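Local coordinates for uncharacterized protein AF_0924 (Archaeoglobus fulgidus, PDB 3DT5) that is of unknown function but belongs to a probable membrane protein, whose mainly helical C-terminal domain binds a calcium ion here, at residues K17-R22 and K110-L115; P29-F34 and V100-F105; Q42-I47 and H69-A74. All coordinates share one frame; numbering follows the deposited sequence.

Contacts 1 and 2 join the same two long helices, 16-35 and 88-116, with centres about 15 Å apart: contact 1 lies at the surface, near the start of one helix and the end of the other, while contact 2 is buried close to the centre of the chain. Contact 3, with its calcium ion, ties helix 43-52 to the loop before strand 74-75. It packs directly on contact 2, where F34 CZ lies 3.6 Å from F70 CE1, yet the metal stays about 14 Å from the L30 side chain. The centres of contacts 1 and 3 are about 27 Å apart, on opposite sides of the chain's centre, and contact 3 is nested inside the loops closed by the other two.

Contact 1 of 3, residues K17-R22 and K110-L115; sequences KAIEDR and KEYYTL. With EDO (1,2-ethanediol), chain C.
Y112 reaches across from helix 88-116 to lie beside I19 and E20 of helix 16-35. The two helices run nearly antiparallel here, their local axes 10.1 Å apart at closest and their directions 157° apart. From CB of Y112 the ring swings out with CG anti to the backbone N (chi1 178°), which carries one ring edge along the opposing helix. The first atom on that edge, CD1 of Y112, meets the methyl CG2 of I19 at 3.7 Å, near the plane of the ring. Next, CE1 of Y112 packs against CG of E20 at 3.4 Å. At the tip, Y112 OH donates a hydrogen bond of 2.9 Å to E20 OE2, meeting it on the anti side and 17° out of the carboxylate plane; carboxylate and ring are turned about halfway between parallel and perpendicular. E20 is modelled in two conformations, so this bond describes one of them. In that conformation the other oxygen, OE1, has K17 NZ as partner in a long salt bridge. I19 continues the apolar strip: its CD1 touches CB of E111 at 3.7 Å, and its CG2 also lies 4.2 Å from CD2 of L115. L16, one turn earlier, covers Y112 and L115. Further along, NH1 and NH2 of R22 both donate to O2 of a 1,2-ethanediol molecule, probably from the crystallisation liquor; that oxygen lies at the edge of the guanidinium, in its plane, 3.0 Å from R22 NH1. NE of R22 is hydrogen-bonded to the carbonyl of L57. The pairing is a thin hydrocarbon seam at the surface, bordered by polar groups: in the conformer described, the hydrogen bond from the phenol to the carboxylate would hold the tyrosine tip, and is likely to favour an ionised E20.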
loop_
_atom_site.group_PDB
_atom_site.type_symbol
_atom_site.label_atom_id
_atom_site.label_comp_id
_atom_site.label_asym_id
_atom_site.label_seq_id
_atom_site.Cartn_x
_atom_site.Cartn_y
_atom_site.Cartn_z
ATOM N N LYS A 17 5.848 -6.894 18.666
ATOM C CA LYS A 17 6.789 -7.004 17.532
ATOM C C LYS A 17 6.142 -7.542 16.254
ATOM O O LYS A 17 6.330 -6.983 15.177
ATOM C CB LYS A 17 7.975 -7.907 17.912
ATOM C CG LYS A 17 8.991 -8.150 16.783
ATOM C CD LYS A 17 10.142 -7.143 16.824
ATOM C CE LYS A 17 9.903 -5.983 15.855
ATOM N NZ LYS A 17 10.776 -4.814 16.206
ATOM N N ALA A 18 5.392 -8.638 16.363
ATOM C CA ALA A 18 4.734 -9.244 15.185
ATOM C C ALA A 18 3.834 -8.241 14.472
ATOM O O ALA A 18 3.867 -8.088 13.245
ATOM C CB ALA A 18 3.929 -10.501 15.594
ATOM N N ILE A 19 3.041 -7.521 15.249
ATOM C CA ILE A 19 2.138 -6.531 14.675
ATOM C C ILE A 19 2.902 -5.294 14.132
ATOM O O ILE A 19 2.579 -4.804 13.040
ATOM C CB ILE A 19 0.990 -6.242 15.659
ATOM C CG1 ILE A 19 -0.079 -5.335 15.054
ATOM C CG2 ILE A 19 1.486 -5.736 17.000
ATOM C CD1 ILE A 19 -1.487 -5.918 15.402
ATOM N N GLU A 20 3.949 -4.869 14.834
ATOM C CA GLU A 20 4.829 -3.785 14.363
ATOM C C GLU A 20 5.468 -4.134 13.010
ATOM O O GLU A 20 5.575 -3.271 12.154
ATOM C CB GLU A 20 5.912 -3.443 15.405
ATOM C CG GLU A 20 5.411 -2.613 16.629
ATOM C CD GLU A 20 6.396 -2.578 17.836
ATOM O OE1 GLU A 20 7.559 -3.009 17.691
ATOM O OE2 GLU A 20 6.001 -2.113 18.944
ATOM N N ASP A 21 5.887 -5.397 12.818
ATOM C CA ASP A 21 6.489 -5.843 11.542
ATOM C C ASP A 21 5.479 -5.742 10.381
ATOM O O ASP A 21 5.863 -5.373 9.281
ATOM C CB ASP A 21 7.022 -7.278 11.582
ATOM C CG ASP A 21 8.277 -7.429 12.428
ATOM O OD1 ASP A 21 8.895 -6.405 12.785
ATOM O OD2 ASP A 21 8.642 -8.581 12.737
ATOM N N ARG A 22 4.218 -6.090 10.624
ATOM C CA ARG A 22 3.209 -5.947 9.587
ATOM C C ARG A 22 3.102 -4.456 9.178
ATOM O O ARG A 22 3.103 -4.145 7.974
ATOM C CB ARG A 22 1.845 -6.501 10.042
ATOM C CG ARG A 22 1.829 -7.992 10.387
ATOM C CD ARG A 22 0.352 -8.378 10.720
ATOM N NE ARG A 22 -0.441 -8.482 9.494
ATOM C CZ ARG A 22 -1.776 -8.426 9.421
ATOM N NH1 ARG A 22 -2.544 -8.360 10.511
ATOM N NH2 ARG A 22 -2.356 -8.513 8.236
ATOM N N LYS A 110 -5.504 -0.174 15.013
ATOM C CA LYS A 110 -6.427 -0.349 16.188
ATOM C C LYS A 110 -5.996 -1.547 17.037
ATOM O O LYS A 110 -5.941 -1.464 18.265
ATOM C CB LYS A 110 -7.907 -0.506 15.801
ATOM C CG LYS A 110 -8.546 0.659 15.013
ATOM C CD LYS A 110 -10.110 0.516 14.834
ATOM C CE LYS A 110 -10.619 0.818 13.358
ATOM N NZ LYS A 110 -10.871 -0.453 12.423
ATOM N N GLU A 111 -5.664 -2.651 16.367
ATOM C CA GLU A 111 -5.184 -3.857 17.042
ATOM C C GLU A 111 -3.860 -3.632 17.792
ATOM O O GLU A 111 -3.646 -4.175 18.899
ATOM C CB GLU A 111 -5.065 -4.986 16.015
ATOM C CG GLU A 111 -6.457 -5.340 15.463
ATOM C CD GLU A 111 -6.421 -6.435 14.405
ATOM O OE1 GLU A 111 -5.463 -6.460 13.583
ATOM O OE2 GLU A 111 -7.365 -7.229 14.366
ATOM N N TYR A 112 -2.978 -2.845 17.186
ATOM C CA TYR A 112 -1.731 -2.489 17.821
ATOM C C TYR A 112 -1.984 -1.727 19.135
ATOM O O TYR A 112 -1.366 -2.031 20.166
ATOM C CB TYR A 112 -0.873 -1.619 16.878
ATOM C CG TYR A 112 0.407 -1.218 17.589
ATOM C CD1 TYR A 112 1.471 -2.112 17.674
ATOM C CD2 TYR A 112 0.510 0.007 18.255
ATOM C CE1 TYR A 112 2.635 -1.793 18.353
ATOM C CE2 TYR A 112 1.684 0.350 18.953
ATOM C CZ TYR A 112 2.734 -0.575 18.989
ATOM O OH TYR A 112 3.903 -0.296 19.662
ATOM N N TYR A 113 -2.886 -0.742 19.094
ATOM C CA TYR A 113 -3.213 0.056 20.269
ATOM C C TYR A 113 -4.018 -0.721 21.310
ATOM O O TYR A 113 -3.869 -0.489 22.498
ATOM C CB TYR A 113 -3.963 1.331 19.876
ATOM C CG TYR A 113 -3.205 2.265 18.955
ATOM C CD1 TYR A 113 -1.865 2.577 19.185
ATOM C CD2 TYR A 113 -3.848 2.865 17.858
ATOM C CE1 TYR A 113 -1.172 3.466 18.326
ATOM C CE2 TYR A 113 -3.184 3.735 17.006
ATOM C CZ TYR A 113 -1.846 4.036 17.236
ATOM O OH TYR A 113 -1.194 4.916 16.386
ATOM N N THR A 114 -4.865 -1.648 20.865
ATOM C CA THR A 114 -5.607 -2.533 21.767
ATOM C C THR A 114 -4.634 -3.341 22.585
ATOM O O THR A 114 -4.817 -3.512 23.787
ATOM C CB THR A 114 -6.502 -3.500 20.969
ATOM O OG1 THR A 114 -7.461 -2.730 20.254
ATOM C CG2 THR A 114 -7.244 -4.520 21.881
ATOM N N LEU A 115 -3.605 -3.843 21.904
ATOM C CA LEU A 115 -2.580 -4.666 22.517
ATOM C C LEU A 115 -1.624 -3.818 23.358
ATOM O O LEU A 115 -1.308 -4.196 24.488
ATOM C CB LEU A 115 -1.813 -5.464 21.450
ATOM C CG LEU A 115 -0.738 -6.456 21.926
ATOM C CD1 LEU A 115 -1.370 -7.591 22.736
ATOM C CD2 LEU A 115 0.085 -7.028 20.742
HETATM C C1 EDO C . -6.332 -6.424 9.693
HETATM O O1 EDO C . -7.651 -6.967 9.677
HETATM C C2 EDO C . -5.570 -7.077 8.530
HETATM O O2 EDO C . -5.137 -8.334 8.977
#

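Contact 2 of 3, residues P29-F34 and V100-F105; sequences PLIKAF and VLWEEF
I31 pushes its side chain between L101, W102 and F105, forming the centre of an antiparallel helix-helix packing in which helices 16-35 and 88-116 cross with local directions 139° apart and axes 10.7 Å apart at closest approach. With CD1 anti to CA (chi2 165°), the chain is extended and carries this methyl to the F105 ring. It lies over one face of that ring as a CH-pi contact, 3.7 Å from the centroid and 27° off the normal; the offset brings I31 CD1 within 3.3 Å of F105 CG, a tight fit. The same methyl touches W102 CE3 at 3.8 Å, and I31 stands roughly at right angles to both aromatic side chains. Nearer the root of the I31 side chain, CD2 of L101 lies 3.7 Å from both I31 CG1 and L30 CG, in the angle between the two neighbours. A valine here lacks CD1 and would probably leave the F105 face without its methyl and open a gap beside W102. Outside this shell, L23 and Y27 of helix 16-35 cover F105, and P123, in a loop, lies against both F105 and W102. L62 of helix 60-65 packs on L101, and E104 links the helices: its OE2 accepts from Y27 OH and from the backbone N of G59, its OE1 from that of L62. Helix 16-35 is kinked at P29, whose N makes no bond to the preceding turn. Within helix 88-116 the two rings pack together: F105 CD2 sits 3.5 Å above the W102 indole plane, offset toward its rim.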
loop_
_atom_site.group_PDB
_atom_site.type_symbol
_atom_site.label_atom_id
_atom_site.label_comp_id
_atom_site.label_asym_id
_atom_site.label_seq_id
_atom_site.Cartn_x
_atom_site.Cartn_y
_atom_site.Cartn_z
ATOM N N PRO A 29 5.056 1.007 4.165
ATOM C CA PRO A 29 5.729 1.246 2.878
ATOM C C PRO A 29 4.808 1.204 1.671
ATOM O O PRO A 29 5.002 1.987 0.754
ATOM C CB PRO A 29 6.807 0.148 2.784
ATOM C CG PRO A 29 6.661 -0.676 3.978
ATOM C CD PRO A 29 5.634 -0.116 4.913
ATOM N N LEU A 30 3.820 0.298 1.639
ATOM C CA LEU A 30 2.986 0.209 0.426
ATOM C C LEU A 30 2.066 1.446 0.335
ATOM O O LEU A 30 1.864 2.024 -0.775
ATOM C CB LEU A 30 2.105 -1.062 0.484
ATOM C CG LEU A 30 1.347 -1.368 -0.830
ATOM C CD1 LEU A 30 2.349 -1.501 -2.024
ATOM C CD2 LEU A 30 0.572 -2.689 -0.637
ATOM N N ILE A 31 1.502 1.846 1.486
ATOM C CA ILE A 31 0.711 3.098 1.530
ATOM C C ILE A 31 1.553 4.308 1.022
ATOM O O ILE A 31 1.074 5.099 0.167
ATOM C CB ILE A 31 0.062 3.358 2.948
ATOM C CG1 ILE A 31 -1.018 2.295 3.231
ATOM C CG2 ILE A 31 -0.573 4.775 3.022
ATOM C CD1 ILE A 31 -1.469 2.230 4.721
ATOM N N LYS A 32 2.748 4.497 1.575
ATOM C CA LYS A 32 3.653 5.562 1.107
ATOM C C LYS A 32 3.966 5.505 -0.390
ATOM O O LYS A 32 3.988 6.520 -1.048
ATOM C CB LYS A 32 4.938 5.567 1.916
ATOM C CG LYS A 32 4.656 6.140 3.311
ATOM C CD LYS A 32 5.853 6.770 3.957
ATOM C CE LYS A 32 6.638 5.748 4.739
ATOM N NZ LYS A 32 7.243 6.250 6.045
ATOM N N ALA A 33 4.247 4.329 -0.920
ATOM C CA ALA A 33 4.532 4.181 -2.360
ATOM C C ALA A 33 3.428 4.738 -3.239
ATOM O O ALA A 33 3.704 5.166 -4.361
ATOM C CB ALA A 33 4.779 2.658 -2.722
ATOM N N PHE A 34 2.182 4.684 -2.763
ATOM C CA PHE A 34 1.037 5.169 -3.564
ATOM C C PHE A 34 0.430 6.485 -3.088
ATOM O O PHE A 34 -0.568 6.923 -3.635
ATOM C CB PHE A 34 -0.031 4.062 -3.648
ATOM C CG PHE A 34 0.390 2.945 -4.572
ATOM C CD1 PHE A 34 0.194 3.068 -5.943
ATOM C CD2 PHE A 34 1.062 1.828 -4.079
ATOM C CE1 PHE A 34 0.615 2.030 -6.818
ATOM C CE2 PHE A 34 1.486 0.801 -4.946
ATOM C CZ PHE A 34 1.260 0.925 -6.314
ATOM N N VAL A 100 -8.894 -1.181 0.043
ATOM C CA VAL A 100 -8.815 -2.327 0.982
ATOM C C VAL A 100 -7.562 -2.274 1.873
ATOM O O VAL A 100 -7.656 -2.526 3.067
ATOM C CB VAL A 100 -8.896 -3.711 0.263
ATOM C CG1 VAL A 100 -8.779 -4.851 1.276
ATOM C CG2 VAL A 100 -10.248 -3.831 -0.465
ATOM N N LEU A 101 -6.402 -1.978 1.291
ATOM C CA LEU A 101 -5.177 -1.793 2.067
ATOM C C LEU A 101 -5.349 -0.762 3.207
ATOM O O LEU A 101 -4.921 -0.969 4.363
ATOM C CB LEU A 101 -4.079 -1.314 1.108
ATOM C CG LEU A 101 -2.719 -0.825 1.682
ATOM C CD1 LEU A 101 -1.960 -2.000 2.224
ATOM C CD2 LEU A 101 -1.908 -0.138 0.526
ATOM N N TRP A 102 -5.981 0.367 2.875
ATOM C CA TRP A 102 -6.201 1.415 3.861
ATOM C C TRP A 102 -7.135 0.896 4.974
ATOM O O TRP A 102 -6.859 1.047 6.167
ATOM C CB TRP A 102 -6.798 2.672 3.210
ATOM C CG TRP A 102 -6.963 3.759 4.259
ATOM C CD1 TRP A 102 -8.141 4.174 4.881
ATOM C CD2 TRP A 102 -5.903 4.493 4.872
ATOM N NE1 TRP A 102 -7.843 5.159 5.812
ATOM C CE2 TRP A 102 -6.489 5.374 5.822
ATOM C CE3 TRP A 102 -4.512 4.543 4.670
ATOM C CZ2 TRP A 102 -5.723 6.256 6.596
ATOM C CZ3 TRP A 102 -3.752 5.429 5.454
ATOM C CH2 TRP A 102 -4.366 6.269 6.391
ATOM N N GLU A 103 -8.252 0.271 4.619
ATOM C CA GLU A 103 -9.134 -0.294 5.662
ATOM C C GLU A 103 -8.386 -1.294 6.566
ATOM O O GLU A 103 -8.521 -1.265 7.816
ATOM C CB GLU A 103 -10.394 -0.908 5.048
ATOM C CG GLU A 103 -11.306 0.116 4.315
ATOM C CD GLU A 103 -11.675 1.367 5.145
ATOM O OE1 GLU A 103 -11.565 2.520 4.631
ATOM O OE2 GLU A 103 -12.095 1.205 6.313
ATOM N N GLU A 104 -7.615 -2.195 5.966
ATOM C CA GLU A 104 -6.834 -3.164 6.790
ATOM C C GLU A 104 -5.848 -2.453 7.693
ATOM O O GLU A 104 -5.691 -2.810 8.838
ATOM C CB GLU A 104 -6.009 -4.157 5.966
ATOM C CG GLU A 104 -6.829 -5.234 5.339
ATOM C CD GLU A 104 -6.038 -6.460 4.968
ATOM O OE1 GLU A 104 -6.743 -7.445 4.675
ATOM O OE2 GLU A 104 -4.764 -6.495 4.891
ATOM N N PHE A 105 -5.141 -1.491 7.129
ATOM C CA PHE A 105 -4.169 -0.703 7.876
ATOM C C PHE A 105 -4.801 -0.100 9.125
ATOM O O PHE A 105 -4.234 -0.197 10.190
ATOM C CB PHE A 105 -3.564 0.382 6.965
ATOM C CG PHE A 105 -2.716 1.416 7.694
ATOM C CD1 PHE A 105 -1.563 1.044 8.387
ATOM C CD2 PHE A 105 -3.087 2.762 7.672
ATOM C CE1 PHE A 105 -0.751 2.013 9.047
ATOM C CE2 PHE A 105 -2.291 3.755 8.354
ATOM C CZ PHE A 105 -1.116 3.364 9.013
#

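Contact 3 of 3, residues Q42-I47 and H69-A74; sequences QTEDEI and HFKFKA. With CA (calcium ion), chain B.
E44 and two backbone carbonyls, those of K71 and A74, converge on a calcium ion, so three oxygen-bearing groups that would otherwise repel are drawn together by the metal. The carboxylate is bidentate, with both E44 OE1 and E44 OE2 at 2.5 Å from calcium, while K71 O binds at 2.4 Å and A74 O at 2.3 Å. This shared ligation explains why E44 OE1 and K71 O stand only 3.0 Å apart without a hydrogen bond; D75 OD1 is a further ligand. The site thereby fastens the first turn of helix 43-52 to the loop that leads from helix 60-65 into strand 74-75. E48, one turn further along the helix, holds the same loop by accepting from the backbone N atoms of F70 and K71. On the outer flank the K71 chain bends at chi3 (69°) and again at chi4, bringing NZ to D45 OD1, a 2.8 Å salt bridge that meets the oxygen on the syn side, 18° out of the carboxylate plane. Inward, I47 CD1 packs on F70 CE2 at 3.5 Å. The other branch of I47, CG2, lies against CD2 and CG of the same ring. F34, W83 and W94 each meet F70 edge-to-face.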
loop_
_atom_site.group_PDB
_atom_site.type_symbol
_atom_site.label_atom_id
_atom_site.label_comp_id
_atom_site.label_asym_id
_atom_site.label_seq_id
_atom_site.Cartn_x
_atom_site.Cartn_y
_atom_site.Cartn_z
ATOM N N GLN A 42 14.325 2.692 -7.459
ATOM C CA GLN A 42 14.083 1.386 -6.854
ATOM C C GLN A 42 12.618 1.191 -6.434
ATOM O O GLN A 42 12.232 0.094 -6.040
ATOM C CB GLN A 42 14.992 1.191 -5.643
ATOM C CG GLN A 42 16.439 0.879 -6.017
ATOM C CD GLN A 42 17.172 2.123 -6.470
ATOM O OE1 GLN A 42 17.125 3.170 -5.811
ATOM N NE2 GLN A 42 17.836 2.028 -7.608
ATOM N N THR A 43 11.813 2.242 -6.523
ATOM C CA THR A 43 10.437 2.187 -6.044
ATOM C C THR A 43 9.571 1.139 -6.740
ATOM O O THR A 43 8.847 0.425 -6.070
ATOM C CB THR A 43 9.752 3.548 -6.102
ATOM O OG1 THR A 43 10.568 4.468 -5.368
ATOM C CG2 THR A 43 8.333 3.503 -5.401
ATOM N N GLU A 44 9.617 1.043 -8.067
ATOM C CA GLU A 44 8.777 0.020 -8.706
ATOM C C GLU A 44 9.180 -1.368 -8.214
ATOM O O GLU A 44 8.310 -2.228 -7.978
ATOM C CB GLU A 44 8.931 0.093 -10.240
ATOM C CG GLU A 44 8.382 1.385 -10.869
ATOM C CD GLU A 44 8.031 1.203 -12.361
ATOM O OE1 GLU A 44 8.108 0.061 -12.885
ATOM O OE2 GLU A 44 7.663 2.197 -13.026
ATOM N N ASP A 45 10.495 -1.612 -8.079
ATOM C CA ASP A 45 10.946 -2.926 -7.610
ATOM C C ASP A 45 10.566 -3.164 -6.141
ATOM O O ASP A 45 10.209 -4.314 -5.743
ATOM C CB ASP A 45 12.442 -3.123 -7.799
ATOM C CG ASP A 45 12.841 -3.253 -9.267
ATOM O OD1 ASP A 45 12.115 -3.897 -10.067
ATOM O OD2 ASP A 45 13.899 -2.698 -9.606
ATOM N N GLU A 46 10.618 -2.106 -5.334
ATOM C CA GLU A 46 10.146 -2.213 -3.945
ATOM C C GLU A 46 8.657 -2.557 -3.838
ATOM O O GLU A 46 8.276 -3.377 -3.022
ATOM C CB GLU A 46 10.451 -0.948 -3.130
ATOM C CG GLU A 46 11.943 -0.687 -2.923
ATOM C CD GLU A 46 12.210 0.755 -2.491
ATOM O OE1 GLU A 46 11.228 1.532 -2.329
ATOM O OE2 GLU A 46 13.390 1.111 -2.321
ATOM N N ILE A 47 7.817 -1.953 -4.680
ATOM C CA ILE A 47 6.427 -2.335 -4.749
ATOM C C ILE A 47 6.301 -3.800 -5.207
ATOM O O ILE A 47 5.534 -4.564 -4.614
ATOM C CB ILE A 47 5.611 -1.395 -5.709
ATOM C CG1 ILE A 47 5.588 0.050 -5.141
ATOM C CG2 ILE A 47 4.152 -1.911 -5.931
ATOM C CD1 ILE A 47 5.094 1.033 -6.137
ATOM N N HIS A 69 1.317 -8.196 -9.871
ATOM C CA HIS A 69 2.266 -7.576 -10.784
ATOM C C HIS A 69 2.025 -6.082 -10.816
ATOM O O HIS A 69 0.896 -5.644 -10.684
ATOM C CB HIS A 69 2.099 -8.117 -12.205
ATOM C CG HIS A 69 2.361 -9.584 -12.335
ATOM N ND1 HIS A 69 3.619 -10.129 -12.209
ATOM C CD2 HIS A 69 1.528 -10.624 -12.586
ATOM C CE1 HIS A 69 3.551 -11.443 -12.363
ATOM N NE2 HIS A 69 2.292 -11.771 -12.581
ATOM N N PHE A 70 3.069 -5.289 -11.009
ATOM C CA PHE A 70 2.882 -3.829 -11.002
ATOM C C PHE A 70 3.818 -3.110 -12.000
ATOM O O PHE A 70 3.368 -2.207 -12.711
ATOM C CB PHE A 70 3.119 -3.241 -9.602
ATOM C CG PHE A 70 3.129 -1.726 -9.591
ATOM C CD1 PHE A 70 1.940 -1.018 -9.754
ATOM C CD2 PHE A 70 4.335 -1.022 -9.489
ATOM C CE1 PHE A 70 1.951 0.398 -9.783
ATOM C CE2 PHE A 70 4.343 0.393 -9.523
ATOM C CZ PHE A 70 3.135 1.077 -9.663
ATOM N N LYS A 71 5.091 -3.493 -11.995
ATOM C CA LYS A 71 6.169 -2.806 -12.725
ATOM C C LYS A 71 5.799 -2.429 -14.151
ATOM O O LYS A 71 6.085 -1.324 -14.601
ATOM C CB LYS A 71 7.362 -3.757 -12.902
ATOM C CG LYS A 71 8.345 -3.784 -11.803
ATOM C CD LYS A 71 9.507 -4.735 -12.152
ATOM C CE LYS A 71 10.384 -4.208 -13.284
ATOM N NZ LYS A 71 11.767 -3.792 -12.825
ATOM N N PHE A 72 5.276 -3.398 -14.899
ATOM C CA PHE A 72 5.029 -3.152 -16.297
ATOM C C PHE A 72 3.625 -2.624 -16.591
ATOM O O PHE A 72 3.216 -2.563 -17.744
ATOM C CB PHE A 72 5.405 -4.400 -17.108
ATOM C CG PHE A 72 6.856 -4.777 -16.956
ATOM C CD1 PHE A 72 7.865 -3.910 -17.392
ATOM C CD2 PHE A 72 7.228 -5.973 -16.333
ATOM C CE1 PHE A 72 9.235 -4.241 -17.241
ATOM C CE2 PHE A 72 8.599 -6.323 -16.156
ATOM C CZ PHE A 72 9.603 -5.462 -16.626
ATOM N N LYS A 73 2.908 -2.210 -15.552
ATOM C CA LYS A 73 1.552 -1.702 -15.713
ATOM C C LYS A 73 1.486 -0.205 -15.558
ATOM O O LYS A 73 0.472 0.411 -15.888
ATOM C CB LYS A 73 0.577 -2.304 -14.668
ATOM C CG LYS A 73 0.595 -3.825 -14.479
ATOM C CD LYS A 73 0.220 -4.544 -15.683
ATOM C CE LYS A 73 -0.639 -5.734 -15.273
ATOM N NZ LYS A 73 0.100 -6.962 -15.484
ATOM N N ALA A 74 2.557 0.405 -15.057
ATOM C CA ALA A 74 2.508 1.838 -14.720
ATOM C C ALA A 74 3.922 2.429 -14.668
ATOM O O ALA A 74 4.885 1.687 -14.610
ATOM C CB ALA A 74 1.799 2.026 -13.362
HETATM CA CA CA B . 6.981 0.818 -15.006
#